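Local coordinates for protein transcriptional regulator (Streptococcus thermophilus LMD-9, PDB 5JUF) that acts as a transcriptional regulator of the RNPP quorum-sensing family, controlling streptococcal competence within the ComRS system, probably by binding DNA through its helix-turn-helix domain, at residues Lys87-Thr90 / Asp95-Lys98; Ala215-Ile218 / Phe223-Phe226; Ser134-Pro139 / Tyr174-Tyr179; Arg156-Asn161 / Leu192-Trp197. All blocks are in the same frame, centred on the assembly; numbering follows the deposited sequence.

How the contacts relate
All four contacts lie in the all-helical tetratricopeptide region, and each involves a connection between helices. Contact 1 comes first along the chain, joining the loop after helix 76-86 to helix 94-111. Contacts 3 and 4 interleave: helix 160-173 starts at contact 4 and ends at contact 3, while helix 181-192 runs from contact 3 back to contact 4. Their centres are about 25 Å apart, on opposite sides of the chain's centre. Helix 200-219 then leads from contact 4 to contact 2, whose nearest atoms are about 4 Å from those of contacts 3 and 4. No two contacts touch; contact 1 lies farther off, its nearest atoms about 9 Å from contact 4. All lie in the region expected to sense the signalling peptide.

Contact 1 (Lys87-Thr90 / Asp95-Lys98); sequences KFPT and DRIK. With SO4 (sulfate ion), chain B.
Two nitrogens of Arg96 close side-on around a single backbone oxygen, that of Pro89. NE lies 2.8 Å from Pro89 O and Arg96 NH2 lies 2.7 Å from that same oxygen. The oxygen sits almost in the guanidinium plane, and both donors approach within the carbonyl plane, so the two bonds together restrain the rotation of the arginine head. The chain reaches this position through a bend at its third torsion (chi3 61°), which turns the head back over the loop.

Stacking uses a face of the same group. The guanidinium lies on the Phe88 ring with planes 24° apart and centres separated by 4.3 Å; the overlap is offset, with NH2 above the ring's rim near CE1. This cation-pi arrangement joins the loop after helix 76-86 to the first turn of helix 94-111, within the tetratricopeptide domain of ComR. At the edge of the same phenyl ring lies the backbone oxygen of Arg96.

Apolar contact is slighter: Thr90 CB meets Ile97 CG1 at 3.7 Å. Arg96 CB and CD pass beside the backbone oxygen of Thr90.

A sulfate, probably from the crystallisation liquor, accepts a hydrogen bond from Thr90 N to its O4 (3.1 Å, 160°). Lys100 NZ also binds this ion, and bonds to Phe88 O as well. Thr90 OG1 is hydrogen-bonded to Arg92 N in the loop.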
loop_
_atom_site.group_PDB
_atom_site.type_symbol
_atom_site.label_atom_id
_atom_site.label_comp_id
_atom_site.label_asym_id
_atom_site.label_seq_id
_atom_site.Cartn_x
_atom_site.Cartn_y
_atom_site.Cartn_z
ATOM N N LYS A 87 12.359 0.046 0.594
ATOM C CA LYS A 87 13.230 0.087 1.759
ATOM C C LYS A 87 14.030 1.381 1.849
ATOM O O LYS A 87 14.860 1.504 2.751
ATOM C CB LYS A 87 14.174 -1.124 1.764
ATOM C CG LYS A 87 13.435 -2.467 1.679
ATOM C CD LYS A 87 14.350 -3.647 1.933
ATOM C CE LYS A 87 15.264 -3.917 0.752
ATOM N NZ LYS A 87 16.039 -5.194 0.935
ATOM N N PHE A 88 13.805 2.337 0.944
ATOM C CA PHE A 88 14.503 3.614 0.983
ATOM C C PHE A 88 13.710 4.614 1.827
ATOM O O PHE A 88 12.700 5.152 1.364
ATOM C CB PHE A 88 14.716 4.163 -0.428
ATOM C CG PHE A 88 15.490 5.463 -0.459
ATOM C CD1 PHE A 88 16.856 5.480 -0.232
ATOM C CD2 PHE A 88 14.848 6.660 -0.695
ATOM C CE1 PHE A 88 17.568 6.679 -0.253
ATOM C CE2 PHE A 88 15.552 7.856 -0.719
ATOM C CZ PHE A 88 16.909 7.863 -0.501
ATOM N N PRO A 89 14.119 4.884 3.064
ATOM C CA PRO A 89 13.328 5.778 3.913
ATOM C C PRO A 89 13.623 7.239 3.609
ATOM O O PRO A 89 14.778 7.642 3.445
ATOM C CB PRO A 89 13.781 5.400 5.329
ATOM C CG PRO A 89 15.211 4.999 5.146
ATOM C CD PRO A 89 15.309 4.369 3.765
ATOM N N THR A 90 12.563 8.038 3.539
ATOM C CA THR A 90 12.737 9.464 3.294
ATOM C C THR A 90 13.050 10.227 4.565
ATOM O O THR A 90 13.746 11.243 4.505
ATOM C CB THR A 90 11.480 10.066 2.684
ATOM O OG1 THR A 90 10.442 10.066 3.670
ATOM C CG2 THR A 90 11.038 9.271 1.469
ATOM N N ASP A 95 14.978 16.312 0.278
ATOM C CA ASP A 95 15.939 15.809 -0.702
ATOM C C ASP A 95 15.776 14.310 -0.920
ATOM O O ASP A 95 15.889 13.826 -2.052
ATOM C CB ASP A 95 17.369 16.120 -0.266
ATOM C CG ASP A 95 17.667 17.603 -0.260
ATOM O OD1 ASP A 95 16.956 18.353 -0.960
ATOM O OD2 ASP A 95 18.618 18.014 0.442
ATOM N N ARG A 96 15.522 13.557 0.154
ATOM C CA ARG A 96 15.309 12.119 0.017
ATOM C C ARG A 96 13.940 11.801 -0.578
ATOM O O ARG A 96 13.788 10.792 -1.278
ATOM C CB ARG A 96 15.489 11.436 1.376
ATOM C CG ARG A 96 16.925 11.586 1.954
ATOM C CD ARG A 96 17.072 10.956 3.343
ATOM N NE ARG A 96 16.813 9.521 3.314
ATOM C CZ ARG A 96 17.734 8.604 3.043
ATOM N NH1 ARG A 96 18.983 8.972 2.787
ATOM N NH2 ARG A 96 17.408 7.318 3.029
ATOM N N ILE A 97 12.931 12.633 -0.311
ATOM C CA ILE A 97 11.648 12.453 -0.985
ATOM C C ILE A 97 11.826 12.592 -2.488
ATOM O O ILE A 97 11.285 11.799 -3.275
ATOM C CB ILE A 97 10.612 13.461 -0.453
ATOM C CG1 ILE A 97 10.290 13.170 1.012
ATOM C CG2 ILE A 97 9.338 13.434 -1.310
ATOM C CD1 ILE A 97 9.401 14.233 1.650
ATOM N N LYS A 98 12.579 13.608 -2.913
ATOM C CA LYS A 98 12.801 13.827 -4.337
ATOM C C LYS A 98 13.592 12.678 -4.957
ATOM O O LYS A 98 13.289 12.248 -6.078
ATOM C CB LYS A 98 13.518 15.164 -4.546
ATOM C CG LYS A 98 13.793 15.536 -6.000
ATOM C CD LYS A 98 12.492 15.691 -6.793
ATOM C CE LYS A 98 12.748 16.053 -8.257
ATOM N NZ LYS A 98 11.487 16.356 -8.989
HETATM S S SO4 B . 8.755 6.911 3.471
HETATM O O1 SO4 B . 8.849 8.263 4.018
HETATM O O2 SO4 B . 7.666 6.211 4.144
HETATM O O3 SO4 B . 8.503 6.974 2.032
HETATM O O4 SO4 B . 10.015 6.205 3.707
#

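Contact 2 (Ala215-Ile218 / Phe223-Phe226); sequences ALKI and FSDF
Lys217 runs past the Phe226 ring to reach the backbone of Ser224, tying the last turn of helix 200-219 to the type II beta turn Phe223-Phe226 that leads into helix 226-240 of the tetratricopeptide domain. Its CB starts the path at the edge of the phenyl ring, 4.0 Å from Phe226 CD2. The chain stays extended through CG and CD, sliding past the phenylalanine in the opposite direction, and Lys217 CD is again 4.0 Å from Phe226 CD2. Lys217 CE is 3.3 Å from Ser224 O, and a bend at the last torsion (chi4 -78°) turns NZ onto that oxygen. NZ donates to Ser224 O over a short 2.5 Å, lying in the carbonyl plane. The charge of Asp225 is near but does not touch the ammonium.

The turn itself is closed by Phe226 N bonding to Phe223 O, with Asp225 at positive phi (62°) as a type II turn requires. Beside the lysine, Ile218 CG1 packs against both rings, 3.9 Å from Phe226 CE2. Leu259 and Tyr256 of helix 246-260 add to the surroundings of Phe223. The two rings also meet each other: Phe223 CE1 sits 4.0 Å above the plane of Phe226, toward its rim.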
loop_
_atom_site.group_PDB
_atom_site.type_symbol
_atom_site.label_atom_id
_atom_site.label_comp_id
_atom_site.label_asym_id
_atom_site.label_seq_id
_atom_site.Cartn_x
_atom_site.Cartn_y
_atom_site.Cartn_z
ATOM N N ALA A 215 -2.711 7.335 13.194
ATOM C CA ALA A 215 -2.930 8.765 13.005
ATOM C C ALA A 215 -4.403 9.076 12.746
ATOM O O ALA A 215 -4.930 10.066 13.266
ATOM C CB ALA A 215 -2.056 9.292 11.864
ATOM N N LEU A 216 -5.092 8.240 11.962
ATOM C CA LEU A 216 -6.516 8.476 11.725
ATOM C C LEU A 216 -7.342 8.260 12.994
ATOM O O LEU A 216 -8.330 8.969 13.225
ATOM C CB LEU A 216 -7.011 7.574 10.594
ATOM C CG LEU A 216 -6.560 8.001 9.197
ATOM C CD1 LEU A 216 -6.702 6.842 8.225
ATOM C CD2 LEU A 216 -7.351 9.231 8.712
ATOM N N LYS A 217 -6.953 7.291 13.830
ATOM C CA LYS A 217 -7.689 7.047 15.067
ATOM C C LYS A 217 -7.580 8.233 16.013
ATOM O O LYS A 217 -8.576 8.644 16.623
ATOM C CB LYS A 217 -7.183 5.771 15.737
ATOM C CG LYS A 217 -7.725 4.485 15.118
ATOM C CD LYS A 217 -7.248 3.266 15.905
ATOM C CE LYS A 217 -7.997 2.007 15.471
ATOM N NZ LYS A 217 -9.362 1.980 16.078
ATOM N N ILE A 218 -6.372 8.788 16.156
ATOM C CA ILE A 218 -6.197 10.038 16.890
ATOM C C ILE A 218 -7.073 11.131 16.286
ATOM O O ILE A 218 -7.838 11.798 16.988
ATOM C CB ILE A 218 -4.708 10.440 16.907
ATOM C CG1 ILE A 218 -3.900 9.464 17.773
ATOM C CG2 ILE A 218 -4.525 11.865 17.460
ATOM C CD1 ILE A 218 -2.397 9.642 17.639
ATOM N N PHE A 223 -10.290 5.284 19.855
ATOM C CA PHE A 223 -9.125 4.585 20.376
ATOM C C PHE A 223 -9.357 3.103 20.647
ATOM O O PHE A 223 -8.509 2.462 21.281
ATOM C CB PHE A 223 -8.628 5.281 21.641
ATOM C CG PHE A 223 -7.953 6.584 21.367
ATOM C CD1 PHE A 223 -6.617 6.618 20.991
ATOM C CD2 PHE A 223 -8.654 7.775 21.456
ATOM C CE1 PHE A 223 -5.986 7.828 20.721
ATOM C CE2 PHE A 223 -8.032 8.987 21.197
ATOM C CZ PHE A 223 -6.696 9.015 20.831
ATOM N N SER A 224 -10.461 2.534 20.174
ATOM C CA SER A 224 -10.609 1.088 20.226
ATOM C C SER A 224 -9.480 0.430 19.443
ATOM O O SER A 224 -9.102 0.891 18.362
ATOM C CB SER A 224 -11.966 0.668 19.659
ATOM O OG SER A 224 -12.098 1.087 18.309
ATOM N N ASP A 225 -8.910 -0.631 20.022
ATOM C CA ASP A 225 -7.818 -1.401 19.423
ATOM C C ASP A 225 -6.550 -0.577 19.212
ATOM O O ASP A 225 -5.658 -1.008 18.477
ATOM C CB ASP A 225 -8.230 -2.027 18.082
ATOM C CG ASP A 225 -9.463 -2.885 18.194
ATOM O OD1 ASP A 225 -9.529 -3.718 19.123
ATOM O OD2 ASP A 225 -10.369 -2.718 17.351
ATOM N N PHE A 226 -6.443 0.609 19.823
ATOM C CA PHE A 226 -5.265 1.448 19.586
ATOM C C PHE A 226 -4.006 0.796 20.139
ATOM O O PHE A 226 -2.945 0.844 19.507
ATOM C CB PHE A 226 -5.452 2.839 20.202
ATOM C CG PHE A 226 -4.414 3.847 19.767
ATOM C CD1 PHE A 226 -3.217 3.990 20.466
ATOM C CD2 PHE A 226 -4.636 4.654 18.657
ATOM C CE1 PHE A 226 -2.266 4.913 20.057
ATOM C CE2 PHE A 226 -3.690 5.583 18.245
ATOM C CZ PHE A 226 -2.500 5.712 18.949
#

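Contact 3 (Ser134-Pro139 / Tyr174-Tyr179); sequences SWEESP and YGRKQY. With SO4 (sulfate ion), chain E; SO4 (sulfate ion), chain C.
Arg176 reaches toward Trp135 and Glu136 from the loop between helices 160-173 and 181-192, meeting the 3-10 turn that precedes helix 139-152; the contact thus bridges two inter-helix connections of the tetratricopeptide domain at its surface. The indole and the arginine chain cross at about a right angle. NH2 comes to the edge of the indole, 3.7 Å from Trp135 CZ2, with the guanidinium plane turned 54° from the ring, so no stack forms.

Glu136 comes from the opposite direction. Its OE2 lies at the guanidinium edge and in its plane, 3.4 Å from Arg176 NH2, giving a long salt bridge whose hydrogen bond is weak (124°); the carboxylate is turned well out of the guanidinium plane. Glu136 also folds over its neighbour, CG resting 3.5 Å above the Trp135 ring toward its rim. The indole in turn stacks with His172 of helix 160-173 and touches Tyr168, so the tryptophan links the turn to that helix.

The bend of Arg176 at chi2 (-63°) starts its chain alongside a sulfate, like the second probably from the crystallisation liquor, CD lying 3.2 Å from the ion's O2. Gln178 N makes weak hydrogen bonds to the same ion. The second sulfate sits at the start of helix 139-152, bound by Lys140 N and Val141 N, and its O2 accepts a bond from Ser138 OG at 2.5 Å.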
loop_
_atom_site.group_PDB
_atom_site.type_symbol
_atom_site.label_atom_id
_atom_site.label_comp_id
_atom_site.label_asym_id
_atom_site.label_seq_id
_atom_site.Cartn_x
_atom_site.Cartn_y
_atom_site.Cartn_z
ATOM N N SER A 134 -3.052 15.176 -4.673
ATOM C CA SER A 134 -4.444 14.846 -4.379
ATOM C C SER A 134 -4.932 13.732 -5.293
ATOM O O SER A 134 -4.743 13.782 -6.512
ATOM C CB SER A 134 -5.328 16.076 -4.548
ATOM O OG SER A 134 -4.863 17.137 -3.735
ATOM N N TRP A 135 -5.576 12.722 -4.705
ATOM C CA TRP A 135 -6.109 11.652 -5.534
ATOM C C TRP A 135 -7.171 12.173 -6.496
ATOM O O TRP A 135 -7.384 11.574 -7.556
ATOM C CB TRP A 135 -6.671 10.527 -4.654
ATOM C CG TRP A 135 -7.781 10.978 -3.767
ATOM C CD1 TRP A 135 -7.673 11.430 -2.480
ATOM C CD2 TRP A 135 -9.167 11.035 -4.099
ATOM N NE1 TRP A 135 -8.912 11.765 -1.995
ATOM C CE2 TRP A 135 -9.847 11.529 -2.967
ATOM C CE3 TRP A 135 -9.904 10.719 -5.247
ATOM C CZ2 TRP A 135 -11.221 11.717 -2.950
ATOM C CZ3 TRP A 135 -11.278 10.903 -5.223
ATOM C CH2 TRP A 135 -11.919 11.400 -4.083
ATOM N N GLU A 136 -7.824 13.284 -6.157
ATOM C CA GLU A 136 -8.827 13.874 -7.036
ATOM C C GLU A 136 -8.234 14.415 -8.332
ATOM O O GLU A 136 -8.964 14.572 -9.312
ATOM C CB GLU A 136 -9.570 14.991 -6.301
ATOM C CG GLU A 136 -10.611 14.496 -5.310
ATOM C CD GLU A 136 -10.600 15.270 -4.004
ATOM O OE1 GLU A 136 -9.507 15.690 -3.567
ATOM O OE2 GLU A 136 -11.686 15.454 -3.416
ATOM N N GLU A 137 -6.939 14.713 -8.358
ATOM C CA GLU A 137 -6.278 15.214 -9.554
ATOM C C GLU A 137 -5.653 14.107 -10.390
ATOM O O GLU A 137 -4.926 14.403 -11.344
ATOM C CB GLU A 137 -5.206 16.236 -9.168
ATOM C CG GLU A 137 -5.750 17.455 -8.460
ATOM C CD GLU A 137 -4.659 18.314 -7.850
ATOM O OE1 GLU A 137 -3.557 17.783 -7.571
ATOM O OE2 GLU A 137 -4.909 19.522 -7.647
ATOM N N SER A 138 -5.923 12.845 -10.065
ATOM C CA SER A 138 -5.309 11.697 -10.729
ATOM C C SER A 138 -6.399 10.724 -11.189
ATOM O O SER A 138 -6.506 9.605 -10.677
ATOM C CB SER A 138 -4.320 11.016 -9.775
ATOM O OG SER A 138 -3.381 10.209 -10.460
ATOM N N PRO A 139 -7.202 11.108 -12.189
ATOM C CA PRO A 139 -8.425 10.327 -12.467
ATOM C C PRO A 139 -8.191 8.956 -13.090
ATOM O O PRO A 139 -8.958 8.027 -12.812
ATOM C CB PRO A 139 -9.231 11.254 -13.396
ATOM C CG PRO A 139 -8.247 12.235 -13.943
ATOM C CD PRO A 139 -7.177 12.398 -12.911
ATOM N N TYR A 174 -7.418 10.994 4.691
ATOM C CA TYR A 174 -6.637 12.031 5.359
ATOM C C TYR A 174 -7.436 13.325 5.499
ATOM O O TYR A 174 -7.934 13.873 4.512
ATOM C CB TYR A 174 -5.357 12.275 4.563
ATOM C CG TYR A 174 -4.432 13.311 5.155
ATOM C CD1 TYR A 174 -3.516 12.965 6.134
ATOM C CD2 TYR A 174 -4.467 14.633 4.723
ATOM C CE1 TYR A 174 -2.665 13.901 6.673
ATOM C CE2 TYR A 174 -3.617 15.579 5.258
ATOM C CZ TYR A 174 -2.719 15.205 6.234
ATOM O OH TYR A 174 -1.867 16.129 6.779
ATOM N N GLY A 175 -7.567 13.810 6.735
ATOM C CA GLY A 175 -8.277 15.047 6.986
ATOM C C GLY A 175 -9.759 15.032 6.685
ATOM O O GLY A 175 -10.381 16.099 6.664
ATOM N N ARG A 176 -10.362 13.865 6.472
ATOM C CA ARG A 176 -11.760 13.780 6.054
ATOM C C ARG A 176 -12.667 13.505 7.253
ATOM O O ARG A 176 -12.580 12.437 7.872
ATOM C CB ARG A 176 -11.945 12.701 4.986
ATOM C CG ARG A 176 -11.499 13.127 3.593
ATOM C CD ARG A 176 -12.327 14.297 3.087
ATOM N NE ARG A 176 -12.212 14.493 1.644
ATOM C CZ ARG A 176 -12.964 13.866 0.745
ATOM N NH1 ARG A 176 -13.880 12.992 1.136
ATOM N NH2 ARG A 176 -12.794 14.111 -0.547
ATOM N N LYS A 177 -13.559 14.461 7.554
ATOM C CA LYS A 177 -14.493 14.294 8.665
ATOM C C LYS A 177 -15.500 13.186 8.387
ATOM O O LYS A 177 -15.907 12.466 9.306
ATOM C CB LYS A 177 -15.241 15.601 8.936
ATOM C CG LYS A 177 -14.394 16.859 8.915
ATOM C CD LYS A 177 -15.298 18.087 8.864
ATOM C CE LYS A 177 -14.510 19.375 8.684
ATOM N NZ LYS A 177 -15.413 20.559 8.664
ATOM N N GLN A 178 -15.924 13.043 7.136
ATOM C CA GLN A 178 -16.916 12.049 6.752
ATOM C C GLN A 178 -16.221 10.833 6.162
ATOM O O GLN A 178 -15.446 10.956 5.208
ATOM C CB GLN A 178 -17.908 12.624 5.742
ATOM C CG GLN A 178 -18.715 13.787 6.261
ATOM C CD GLN A 178 -19.449 14.510 5.150
ATOM O OE1 GLN A 178 -19.909 13.895 4.187
ATOM N NE2 GLN A 178 -19.550 15.827 5.272
ATOM N N TYR A 179 -16.512 9.662 6.724
ATOM C CA TYR A 179 -15.947 8.413 6.238
ATOM C C TYR A 179 -16.839 7.266 6.693
ATOM O O TYR A 179 -17.561 7.374 7.690
ATOM C CB TYR A 179 -14.515 8.226 6.739
ATOM C CG TYR A 179 -14.411 7.995 8.231
ATOM C CD1 TYR A 179 -14.592 9.040 9.129
ATOM C CD2 TYR A 179 -14.124 6.734 8.743
ATOM C CE1 TYR A 179 -14.499 8.838 10.493
ATOM C CE2 TYR A 179 -14.025 6.523 10.112
ATOM C CZ TYR A 179 -14.219 7.587 10.979
ATOM O OH TYR A 179 -14.130 7.399 12.335
HETATM S S SO4 E . -15.250 16.204 4.787
HETATM O O1 SO4 E . -15.308 17.451 5.540
HETATM O O2 SO4 E . -14.245 15.357 5.397
HETATM O O3 SO4 E . -14.905 16.477 3.394
HETATM O O4 SO4 E . -16.529 15.507 4.839
HETATM S S SO4 C . -3.851 10.520 -13.860
HETATM O O1 SO4 C . -3.417 11.798 -13.301
HETATM O O2 SO4 C . -4.189 9.592 -12.784
HETATM O O3 SO4 C . -5.021 10.748 -14.711
HETATM O O4 SO4 C . -2.767 9.939 -14.654
#

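Contact 4 (Arg156-Asn161 / Leu192-Trp197); sequences RKFSTN and LNQEIW
Gln194 NE2 is held between two backbone oxygens: it donates to Arg156 O (2.8 Å) and also to Arg190 O, at the end of helix 181-192. The other end of the same amide accepts, with Phe158 N 2.8 Å from Gln194 OE1 in a nearly straight bond (171°). That donor stands above the amide's carbonyl plane, whereas Arg156 O lies close to the amide plane on the NE2 side. One side chain thus clasps the peptide segment on either side of Lys157, and its two ends leave little doubt about the amide's flip. A bend at chi2 (-48°) brings the glutamine's amide to the backbone of Arg156-Phe158.

The clasp joins the connection ahead of helix 160-173 to the one between helices 181-192 and 200-219, in the helical tetratricopeptide domain. Lys232 NZ, from helix 226-240, holds the Gln194 backbone oxygen, and Phe158 O is bonded to Tyr202 OH of helix 200-219.

The buried Phe158 also packs against the amide: its ring crosses the glutamine chain at about a right angle, planes 35° apart, with CD2 3.6 Å from Gln194 NE2. Just beyond, Ser159 N-caps helix 160-173 and its backbone N is bonded to Asp162 OD2, consistent with a capping box.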
loop_
_atom_site.group_PDB
_atom_site.type_symbol
_atom_site.label_atom_id
_atom_site.label_comp_id
_atom_site.label_asym_id
_atom_site.label_seq_id
_atom_site.Cartn_x
_atom_site.Cartn_y
_atom_site.Cartn_z
ATOM N N ARG A 156 -8.908 -11.240 3.174
ATOM C CA ARG A 156 -8.442 -11.305 4.551
ATOM C C ARG A 156 -6.939 -11.479 4.675
ATOM O O ARG A 156 -6.386 -11.176 5.740
ATOM C CB ARG A 156 -9.155 -12.443 5.300
ATOM C CG ARG A 156 -10.611 -12.102 5.523
ATOM C CD ARG A 156 -11.489 -13.299 5.854
ATOM N NE ARG A 156 -12.839 -13.018 5.369
ATOM C CZ ARG A 156 -13.792 -12.446 6.096
ATOM N NH1 ARG A 156 -13.558 -12.114 7.359
ATOM N NH2 ARG A 156 -14.981 -12.212 5.562
ATOM N N LYS A 157 -6.266 -11.941 3.621
ATOM C CA LYS A 157 -4.809 -12.048 3.579
ATOM C C LYS A 157 -4.295 -11.064 2.535
ATOM O O LYS A 157 -4.697 -11.139 1.371
ATOM C CB LYS A 157 -4.367 -13.470 3.222
ATOM C CG LYS A 157 -5.233 -14.576 3.799
ATOM C CD LYS A 157 -5.260 -14.546 5.320
ATOM C CE LYS A 157 -6.244 -15.572 5.870
ATOM N NZ LYS A 157 -6.533 -15.340 7.317
ATOM N N PHE A 158 -3.410 -10.155 2.942
ATOM C CA PHE A 158 -2.972 -9.049 2.090
ATOM C C PHE A 158 -1.528 -9.272 1.653
ATOM O O PHE A 158 -0.657 -9.523 2.494
ATOM C CB PHE A 158 -3.083 -7.707 2.824
ATOM C CG PHE A 158 -4.483 -7.366 3.302
ATOM C CD1 PHE A 158 -5.600 -7.532 2.464
ATOM C CD2 PHE A 158 -4.681 -6.858 4.573
ATOM C CE1 PHE A 158 -6.874 -7.207 2.905
ATOM C CE2 PHE A 158 -5.963 -6.524 5.021
ATOM C CZ PHE A 158 -7.061 -6.696 4.185
ATOM N N SER A 159 -1.275 -9.175 0.344
ATOM C CA SER A 159 0.090 -9.098 -0.176
ATOM C C SER A 159 0.675 -7.712 0.091
ATOM O O SER A 159 -0.006 -6.810 0.576
ATOM C CB SER A 159 0.107 -9.384 -1.678
ATOM O OG SER A 159 -0.640 -8.380 -2.359
ATOM N N THR A 160 1.956 -7.524 -0.260
ATOM C CA THR A 160 2.547 -6.183 -0.232
ATOM C C THR A 160 1.747 -5.205 -1.082
ATOM O O THR A 160 1.468 -4.077 -0.662
ATOM C CB THR A 160 3.989 -6.226 -0.729
ATOM O OG1 THR A 160 4.747 -7.177 0.041
ATOM C CG2 THR A 160 4.602 -4.820 -0.629
ATOM N N ASN A 161 1.388 -5.613 -2.299
ATOM C CA ASN A 161 0.613 -4.730 -3.170
ATOM C C ASN A 161 -0.742 -4.392 -2.563
ATOM O O ASN A 161 -1.230 -3.266 -2.715
ATOM C CB ASN A 161 0.433 -5.386 -4.539
ATOM C CG ASN A 161 1.700 -5.332 -5.371
ATOM O OD1 ASN A 161 2.665 -4.672 -4.994
ATOM N ND2 ASN A 161 1.701 -6.022 -6.503
ATOM N N LEU A 192 -4.493 -5.706 11.173
ATOM C CA LEU A 192 -3.933 -6.144 12.450
ATOM C C LEU A 192 -3.753 -7.654 12.525
ATOM O O LEU A 192 -2.977 -8.132 13.362
ATOM C CB LEU A 192 -4.831 -5.673 13.596
ATOM C CG LEU A 192 -4.835 -4.166 13.863
ATOM C CD1 LEU A 192 -5.938 -3.799 14.855
ATOM C CD2 LEU A 192 -3.451 -3.738 14.395
ATOM N N ASN A 193 -4.456 -8.410 11.683
ATOM C CA ASN A 193 -4.392 -9.861 11.669
ATOM C C ASN A 193 -3.356 -10.414 10.691
ATOM O O ASN A 193 -3.194 -11.632 10.623
ATOM C CB ASN A 193 -5.771 -10.451 11.312
ATOM C CG ASN A 193 -6.824 -10.207 12.384
ATOM O OD1 ASN A 193 -6.513 -10.048 13.563
ATOM N ND2 ASN A 193 -8.086 -10.193 11.971
ATOM N N GLN A 194 -2.697 -9.569 9.896
ATOM C CA GLN A 194 -1.649 -10.060 9.005
ATOM C C GLN A 194 -0.483 -10.631 9.807
ATOM O O GLN A 194 -0.116 -10.113 10.874
ATOM C CB GLN A 194 -1.156 -8.941 8.085
ATOM C CG GLN A 194 -2.235 -8.368 7.156
ATOM C CD GLN A 194 -3.022 -9.454 6.456
ATOM O OE1 GLN A 194 -2.499 -10.159 5.588
ATOM N NE2 GLN A 194 -4.285 -9.614 6.843
ATOM N N GLU A 195 0.115 -11.706 9.309
ATOM C CA GLU A 195 1.249 -12.230 10.057
ATOM C C GLU A 195 2.528 -11.501 9.664
ATOM O O GLU A 195 2.666 -10.988 8.550
ATOM C CB GLU A 195 1.421 -13.738 9.881
ATOM C CG GLU A 195 1.112 -14.278 8.528
ATOM C CD GLU A 195 1.061 -15.795 8.539
ATOM O OE1 GLU A 195 1.828 -16.426 7.781
ATOM O OE2 GLU A 195 0.261 -16.358 9.320
ATOM N N ILE A 196 3.448 -11.433 10.615
ATOM C CA ILE A 196 4.729 -10.758 10.454
ATOM C C ILE A 196 5.782 -11.838 10.269
ATOM O O ILE A 196 6.031 -12.622 11.183
ATOM C CB ILE A 196 5.049 -9.880 11.666
ATOM C CG1 ILE A 196 3.901 -8.905 11.931
ATOM C CG2 ILE A 196 6.355 -9.126 11.449
ATOM C CD1 ILE A 196 3.966 -8.268 13.334
ATOM N N TRP A 197 6.383 -11.912 9.085
ATOM C CA TRP A 197 7.430 -12.882 8.798
ATOM C C TRP A 197 8.755 -12.140 8.627
ATOM O O TRP A 197 8.954 -11.076 9.241
ATOM C CB TRP A 197 7.027 -13.711 7.582
ATOM C CG TRP A 197 6.296 -14.960 7.935
ATOM C CD1 TRP A 197 5.033 -15.055 8.451
ATOM C CD2 TRP A 197 6.777 -16.304 7.801
ATOM N NE1 TRP A 197 4.700 -16.375 8.649
ATOM C CE2 TRP A 197 5.754 -17.162 8.258
ATOM C CE3 TRP A 197 7.973 -16.866 7.337
ATOM C CZ2 TRP A 197 5.891 -18.553 8.266
ATOM C CZ3 TRP A 197 8.107 -18.248 7.346
ATOM C CH2 TRP A 197 7.073 -19.074 7.808
#